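PDB 4G6V: CdiI from Burkholderia pseudomallei 1026a, which binds the CdiA-CT toxin, a tRNase, and as its immunity partner probably protects the producing cell from contact-dependent growth inhibition. Local coordinates for residues 38-43 and 60-65; 6-11 and 92-97; 18-23 and 84-89. One frame throughout, in Å; residues are numbered along the deposited sequence.

Interactions 1 and 2 lie in the same antiparallel sheet, where strands 60-66 and 4-9 are neighbours: interaction 1 joins an outermost strand to the sheet, while interaction 2 pairs two interior strands. Both are built on backbone hydrogen bonds, regular in interaction 2 but interrupted in interaction 1, where a serine hydroxyl takes over. Both also have residues touching the toxin chain. All three are mostly buried, interaction 2 wholly so; interaction 3, away from the toxin, is the most peripheral, with Asp19 and Gly85 partly exposed. It joins helix 13-26 to the loop before strand 91-95 by apolar packing, with no hydrogen bond across it. Leu20 and Phe86 there meet Phe62 of interaction 1, and Phe86 also touches Leu9.

Interaction 1. Residues 38-43 and 60-65; sequences SPVRDA and SFFLVS
Arg41 and Phe61 form a hydrogen-bonded pair of the antiparallel sheet, where the broken edge strand 35-42 runs beside strand 60-66. Arg41 N gives a nearly linear bond to Phe61 O (2.8 Å, 170° at the hydrogen), and Phe61 N answers Arg41 O at 2.8 Å. Asp42 and Ser60 follow as a non-hydrogen-bonded pair.

Towards Pro39 the ladder is interrupted. Ser38 N still reaches Leu63 O at 2.8 Å, but Leu63 N turns to a side chain, bonding to Ser38 OG at 3.0 Å with 164° at the hydrogen. The same hydroxyl donates to Pro39 O, 2.7 Å from Ser38 OG, so two bonds fix its rotation. A small residue with one polar atom suits this break: Ser38 stands in for the missing carbonyl partner while remaining buried. Pro39, with no N-H to offer, turns its ring away from strand 60-66.

The apolar contacts divide between the two faces. On that of Arg41 and Phe61, the aliphatic part of the arginine approaches the phenylalanine ring; Leu47 of helix 45-53 and Ser124 of the toxin chain also touch Phe61. The other face carries Val40, Ser60 and Phe62 and is covered by helix 13-26, with Leu20 against both Val40 and Phe62. The Ser60 hydroxyl is occupied by Ile11 O, which lets this small polar residue be buried.

Branched and compact, Val40 lies against Ser60 and Phe62 and meets each with a different methyl. With CG1 opposite the backbone N (chi1 -179°), that methyl lies 3.5 Å from Ser60 CB, while Val40 CG2 is 3.9 Å from Phe62 CB.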
# COMPACT_ATOMS: atom_id res chain seq x y z
N SER B 38 -1.57 -1.66 -11.26
CA SER B 38 -0.20 -1.74 -11.76
C SER B 38 -0.06 -2.77 -12.89
O SER B 38 -0.92 -3.63 -13.09
CB SER B 38 0.77 -2.08 -10.64
OG SER B 38 0.94 -3.48 -10.53
N PRO B 39 1.02 -2.66 -13.66
CA PRO B 39 1.41 -3.77 -14.55
C PRO B 39 1.64 -5.03 -13.73
O PRO B 39 1.97 -4.92 -12.54
CB PRO B 39 2.75 -3.30 -15.14
CG PRO B 39 3.12 -1.99 -14.38
CD PRO B 39 1.81 -1.44 -13.91
N VAL B 40 1.46 -6.19 -14.35
CA VAL B 40 1.74 -7.46 -13.70
C VAL B 40 3.21 -7.79 -13.84
O VAL B 40 3.80 -7.55 -14.89
CB VAL B 40 0.93 -8.62 -14.33
CG1 VAL B 40 1.22 -9.94 -13.60
CG2 VAL B 40 -0.56 -8.31 -14.31
N ARG B 41 3.82 -8.33 -12.78
CA ARG B 41 5.18 -8.83 -12.86
C ARG B 41 5.27 -10.30 -12.48
O ARG B 41 4.33 -10.87 -11.95
CB ARG B 41 6.13 -8.01 -11.99
CG ARG B 41 5.99 -8.20 -10.50
CD ARG B 41 6.97 -7.28 -9.83
NE ARG B 41 6.96 -5.99 -10.54
CZ ARG B 41 7.97 -5.11 -10.55
NH1 ARG B 41 9.10 -5.35 -9.89
NH2 ARG B 41 7.83 -3.99 -11.24
N ASP B 42 6.39 -10.92 -12.80
CA ASP B 42 6.67 -12.26 -12.35
C ASP B 42 6.97 -12.12 -10.87
O ASP B 42 7.66 -11.20 -10.45
CB ASP B 42 7.89 -12.87 -13.06
CG ASP B 42 7.74 -12.90 -14.58
OD1 ASP B 42 6.69 -13.34 -15.07
OD2 ASP B 42 8.69 -12.46 -15.28
N ALA B 43 6.43 -13.04 -10.08
CA ALA B 43 6.71 -13.05 -8.66
C ALA B 43 8.14 -13.49 -8.41
O ALA B 43 8.56 -14.52 -8.92
CB ALA B 43 5.75 -13.98 -7.95
N SER B 60 2.77 -14.88 -10.80
CA SER B 60 2.75 -13.45 -11.09
C SER B 60 2.14 -12.65 -9.91
O SER B 60 1.53 -13.20 -8.99
CB SER B 60 2.03 -13.18 -12.41
OG SER B 60 0.71 -13.69 -12.41
N PHE B 61 2.36 -11.35 -9.95
CA PHE B 61 1.92 -10.46 -8.89
C PHE B 61 1.56 -9.11 -9.52
O PHE B 61 2.18 -8.67 -10.50
CB PHE B 61 3.07 -10.25 -7.89
CG PHE B 61 2.84 -9.10 -6.98
CD1 PHE B 61 2.29 -9.30 -5.73
CD2 PHE B 61 3.16 -7.81 -7.37
CE1 PHE B 61 2.07 -8.22 -4.88
CE2 PHE B 61 2.94 -6.73 -6.52
CZ PHE B 61 2.40 -6.93 -5.28
N PHE B 62 0.55 -8.46 -8.99
CA PHE B 62 0.33 -7.08 -9.39
C PHE B 62 -0.33 -6.33 -8.24
O PHE B 62 -0.80 -6.93 -7.27
CB PHE B 62 -0.53 -7.02 -10.66
CG PHE B 62 -1.94 -7.43 -10.43
CD1 PHE B 62 -2.85 -6.53 -9.88
CD2 PHE B 62 -2.35 -8.71 -10.73
CE1 PHE B 62 -4.17 -6.91 -9.63
CE2 PHE B 62 -3.68 -9.10 -10.48
CZ PHE B 62 -4.59 -8.19 -9.93
N LEU B 63 -0.35 -5.01 -8.36
CA LEU B 63 -0.83 -4.17 -7.28
C LEU B 63 -2.07 -3.40 -7.72
O LEU B 63 -2.20 -3.02 -8.89
CB LEU B 63 0.29 -3.23 -6.86
CG LEU B 63 0.29 -2.67 -5.44
CD1 LEU B 63 0.37 -3.81 -4.45
CD2 LEU B 63 1.47 -1.69 -5.26
N VAL B 64 -2.99 -3.19 -6.78
CA VAL B 64 -4.16 -2.33 -7.00
C VAL B 64 -4.16 -1.23 -5.93
O VAL B 64 -4.32 -1.50 -4.75
CB VAL B 64 -5.49 -3.11 -6.94
CG1 VAL B 64 -6.68 -2.21 -7.26
CG2 VAL B 64 -5.48 -4.25 -7.91
N SER B 65 -3.98 0.01 -6.35
CA SER B 65 -3.93 1.13 -5.43
C SER B 65 -5.25 1.84 -5.33
O SER B 65 -5.95 2.01 -6.33
CB SER B 65 -2.87 2.12 -5.87
OG SER B 65 -1.58 1.57 -5.67

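Interaction 2. Residues 6-11 and 92-97; sequences FCYLSI and LILQDN
Phe6 and Leu94 make one hydrogen-bonded pair of neighbouring antiparallel strands, Tyr8 and Leu92 the next. Phe6 N to Leu94 O (2.8 Å) and Leu94 N to Phe6 O (2.9 Å) close the first ring, and Tyr8 N to Leu92 O with its return bond closes the second. Leu94 O carries an extra load: Phe6 N and Asn97 N reach it from opposite faces of the carbonyl plane, tying the turn after the strand to the ladder.

Stacking joins that turn to the aromatic side. Asn97 lays its CB over the centre of the Phe6 ring, 3.6 Å from the centroid and 10° off the normal, a CH-pi contact, with the amide tilted 19° from the ring. Asparagine suits the site, tolerating positive phi (62°) and offering ND2 to Thr117 of the toxin chain.

Apolar packing fills both faces. Tyr8 CD2 is 3.9 Å from Leu92 CD2, the side chains lying side by side, and Tyr8 also packs on Leu47 and Ile50. On the opposite face Cys7 SG meets Ile93 CG1 at 4.2 Å, a small thiol and a branched chain, both touching Leu82. These are interior strands of an antiparallel sheet, with helix 75-84 on the Cys7 face and helix 45-53 on the Tyr8 face.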
# COMPACT_ATOMS: atom_id res chain seq x y z
N PHE B 6 -2.37 -6.18 -2.57
CA PHE B 6 -1.33 -7.04 -3.09
C PHE B 6 -1.99 -8.29 -3.65
O PHE B 6 -2.63 -9.02 -2.93
CB PHE B 6 -0.37 -7.44 -1.98
CG PHE B 6 0.69 -6.44 -1.74
CD1 PHE B 6 2.02 -6.79 -1.85
CD2 PHE B 6 0.37 -5.14 -1.43
CE1 PHE B 6 3.02 -5.83 -1.65
CE2 PHE B 6 1.36 -4.17 -1.21
CZ PHE B 6 2.68 -4.52 -1.33
N CYS B 7 -1.83 -8.53 -4.94
CA CYS B 7 -2.57 -9.59 -5.60
C CYS B 7 -1.59 -10.57 -6.16
O CYS B 7 -0.82 -10.24 -7.03
CB CYS B 7 -3.39 -9.01 -6.75
SG CYS B 7 -4.61 -7.78 -6.21
N TYR B 8 -1.62 -11.77 -5.63
CA TYR B 8 -0.82 -12.87 -6.16
C TYR B 8 -1.65 -13.83 -7.02
O TYR B 8 -2.80 -14.16 -6.67
CB TYR B 8 -0.18 -13.66 -5.02
CG TYR B 8 0.49 -12.79 -4.00
CD1 TYR B 8 1.87 -12.78 -3.89
CD2 TYR B 8 -0.25 -11.97 -3.14
CE1 TYR B 8 2.50 -11.99 -2.95
CE2 TYR B 8 0.37 -11.19 -2.19
CZ TYR B 8 1.75 -11.20 -2.10
OH TYR B 8 2.39 -10.42 -1.17
N LEU B 9 -1.06 -14.27 -8.13
CA LEU B 9 -1.74 -15.15 -9.07
C LEU B 9 -0.96 -16.43 -9.30
O LEU B 9 0.27 -16.45 -9.30
CB LEU B 9 -1.97 -14.45 -10.41
CG LEU B 9 -2.91 -13.25 -10.47
CD1 LEU B 9 -2.87 -12.64 -11.84
CD2 LEU B 9 -4.34 -13.64 -10.10
N SER B 10 -1.69 -17.52 -9.53
CA SER B 10 -1.07 -18.79 -9.82
C SER B 10 -0.67 -18.84 -11.30
O SER B 10 0.25 -19.57 -11.66
CB SER B 10 -2.01 -19.93 -9.45
OG SER B 10 -3.08 -20.00 -10.37
N ILE B 11 -1.35 -18.06 -12.14
CA ILE B 11 -1.06 -18.02 -13.59
C ILE B 11 0.16 -17.15 -13.93
O ILE B 11 0.63 -16.36 -13.12
CB ILE B 11 -2.28 -17.56 -14.42
CG1 ILE B 11 -2.73 -16.16 -14.03
CG2 ILE B 11 -3.44 -18.50 -14.20
CD1 ILE B 11 -3.82 -15.61 -14.91
N LEU B 92 -4.74 -14.72 -4.57
CA LEU B 92 -4.73 -14.33 -3.16
C LEU B 92 -4.69 -12.81 -3.14
O LEU B 92 -3.91 -12.21 -3.89
CB LEU B 92 -3.51 -14.94 -2.47
CG LEU B 92 -2.99 -14.29 -1.18
CD1 LEU B 92 -3.96 -14.52 -0.08
CD2 LEU B 92 -1.63 -14.85 -0.82
N ILE B 93 -5.54 -12.18 -2.35
CA ILE B 93 -5.49 -10.71 -2.22
C ILE B 93 -5.22 -10.27 -0.79
O ILE B 93 -6.06 -10.47 0.09
CB ILE B 93 -6.81 -10.03 -2.66
CG1 ILE B 93 -7.15 -10.37 -4.12
CG2 ILE B 93 -6.73 -8.51 -2.44
CD1 ILE B 93 -8.46 -9.75 -4.58
N LEU B 94 -4.07 -9.66 -0.55
CA LEU B 94 -3.76 -9.12 0.76
C LEU B 94 -3.77 -7.57 0.75
O LEU B 94 -2.94 -6.91 0.11
CB LEU B 94 -2.42 -9.65 1.26
CG LEU B 94 -2.18 -11.16 1.33
CD1 LEU B 94 -0.84 -11.45 1.97
CD2 LEU B 94 -3.26 -11.84 2.13
N GLN B 95 -4.71 -6.99 1.48
CA GLN B 95 -4.70 -5.55 1.62
C GLN B 95 -3.43 -5.17 2.38
O GLN B 95 -3.16 -5.70 3.47
CB GLN B 95 -5.93 -5.09 2.37
CG GLN B 95 -6.15 -3.61 2.29
CD GLN B 95 -7.57 -3.22 2.60
OE1 GLN B 95 -8.51 -3.99 2.35
NE2 GLN B 95 -7.75 -2.02 3.13
N ASP B 96 -2.66 -4.27 1.76
CA ASP B 96 -1.36 -3.82 2.27
C ASP B 96 -0.48 -4.99 2.69
O ASP B 96 0.32 -4.90 3.63
CB ASP B 96 -1.53 -2.79 3.41
CG ASP B 96 -1.90 -1.40 2.88
OD1 ASP B 96 -1.49 -1.06 1.73
OD2 ASP B 96 -2.61 -0.66 3.61
N ASN B 97 -0.66 -6.09 1.96
CA ASN B 97 0.19 -7.26 2.10
C ASN B 97 0.10 -7.86 3.49
O ASN B 97 1.03 -8.52 3.96
CB ASN B 97 1.65 -6.89 1.73
CG ASN B 97 2.40 -8.04 1.05
OD1 ASN B 97 1.79 -8.94 0.46
ND2 ASN B 97 3.72 -8.01 1.15

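Interaction 3. Residues 18-23 and 84-89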
# COMPACT_ATOMS: atom_id res chain seq x y z
N SER B 18 -3.42 -10.32 -19.96
CA SER B 18 -4.56 -10.54 -20.84
C SER B 18 -5.88 -10.51 -20.05
O SER B 18 -6.81 -9.79 -20.42
CB SER B 18 -4.40 -11.86 -21.62
OG SER B 18 -5.66 -12.31 -22.10
N ASP B 19 -5.97 -11.29 -18.97
CA ASP B 19 -7.14 -11.24 -18.08
C ASP B 19 -7.43 -9.83 -17.50
O ASP B 19 -8.59 -9.40 -17.46
CB ASP B 19 -7.01 -12.26 -16.95
CG ASP B 19 -7.44 -13.64 -17.37
OD1 ASP B 19 -8.40 -13.75 -18.17
OD2 ASP B 19 -6.82 -14.62 -16.88
N LEU B 20 -6.39 -9.12 -17.03
CA LEU B 20 -6.59 -7.75 -16.54
C LEU B 20 -7.12 -6.76 -17.58
O LEU B 20 -7.75 -5.77 -17.22
CB LEU B 20 -5.33 -7.19 -15.87
CG LEU B 20 -5.23 -7.64 -14.42
CD1 LEU B 20 -3.85 -7.45 -13.88
CD2 LEU B 20 -6.26 -6.92 -13.55
N ASN B 21 -6.87 -7.02 -18.85
CA ASN B 21 -7.40 -6.13 -19.87
C ASN B 21 -8.91 -6.20 -19.90
O ASN B 21 -9.60 -5.20 -20.03
CB ASN B 21 -6.83 -6.47 -21.25
CG ASN B 21 -5.35 -6.11 -21.40
OD1 ASN B 21 -4.80 -5.28 -20.66
ND2 ASN B 21 -4.70 -6.74 -22.38
N LYS B 22 -9.43 -7.41 -19.77
CA LYS B 22 -10.85 -7.59 -19.79
C LYS B 22 -11.49 -6.95 -18.57
O LYS B 22 -12.54 -6.32 -18.66
CB LYS B 22 -11.17 -9.08 -19.86
CG LYS B 22 -10.61 -9.73 -21.11
CD LYS B 22 -10.96 -11.21 -21.18
CE LYS B 22 -10.26 -11.86 -22.37
NZ LYS B 22 -10.67 -13.30 -22.42
N ILE B 23 -10.84 -7.10 -17.42
CA ILE B 23 -11.31 -6.44 -16.21
C ILE B 23 -11.39 -4.94 -16.40
O ILE B 23 -12.44 -4.35 -16.23
CB ILE B 23 -10.46 -6.84 -14.99
CG1 ILE B 23 -11.01 -8.14 -14.40
CG2 ILE B 23 -10.55 -5.82 -13.92
CD1 ILE B 23 -9.93 -9.05 -13.84
N ASP B 84 -13.21 -13.02 -9.67
CA ASP B 84 -14.10 -13.49 -10.72
C ASP B 84 -13.51 -13.33 -12.13
O ASP B 84 -13.86 -14.08 -13.03
CB ASP B 84 -15.47 -12.80 -10.63
N GLY B 85 -12.62 -12.35 -12.31
CA GLY B 85 -12.02 -12.12 -13.61
C GLY B 85 -10.71 -12.86 -13.79
O GLY B 85 -9.96 -12.61 -14.73
N PHE B 86 -10.44 -13.75 -12.85
CA PHE B 86 -9.31 -14.68 -12.94
C PHE B 86 -9.84 -16.10 -12.79
O PHE B 86 -9.27 -16.92 -12.07
CB PHE B 86 -8.26 -14.36 -11.88
CG PHE B 86 -7.46 -13.14 -12.20
CD1 PHE B 86 -6.49 -13.18 -13.18
CD2 PHE B 86 -7.68 -11.95 -11.52
CE1 PHE B 86 -5.75 -12.06 -13.48
CE2 PHE B 86 -6.93 -10.81 -11.82
CZ PHE B 86 -5.97 -10.87 -12.80
N ASN B 87 -10.93 -16.37 -13.49
CA ASN B 87 -11.64 -17.64 -13.40
C ASN B 87 -10.67 -18.82 -13.54
O ASN B 87 -10.62 -19.73 -12.69
CB ASN B 87 -12.72 -17.71 -14.47
N GLY B 88 -9.86 -18.76 -14.60
CA GLY B 88 -8.93 -19.83 -14.93
C GLY B 88 -7.79 -20.07 -13.95
O GLY B 88 -6.85 -20.80 -14.26
N GLY B 89 -7.88 -19.48 -12.75
CA GLY B 89 -6.82 -19.62 -11.77
C GLY B 89 -7.13 -19.09 -10.38
O GLY B 89 -8.19 -18.50 -10.13
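Asp19 meets Phe86 and Gly85 through its methylene rather than its charge: Asp19 CB lies 3.7 Å from Phe86 CE1 and equally 3.7 Å from Gly85 O. Its carboxylate stands almost perpendicular to the phenylalanine ring, the planes 85° apart. Aspartate suits this partly exposed margin because its methylene can pack on the ring while its charged end need not be buried.

Leu20, buried, comes next, and the end of its side chain reaches the ring: its branch carbon CG is 3.7 Å from Phe86 CZ, with both methyls close behind. Leu20 also packs on Ile37 of strand 35-42, so this residue of helix 13-26 lies between the antiparallel sheet and the loop that follows helix 75-84. Phe86 begins a type I turn in that loop, closed by Gly89 N bonding to Phe86 O, and its chi1 of -75°, with CG opposite the carbonyl carbon, carries the ring to Asp19, Leu20 and Ile23 of the helix; Ile11 also touches it.

One helical turn after Asp19, Ile23 uses its long branch. Ile23 CD1 settles 4.0 Å from Phe86 CE2 and 3.7 Å from Gly85 CA, the close approach of methyl to backbone being possible because Gly85, where the chain leaves helix 75-84, bears no side chain.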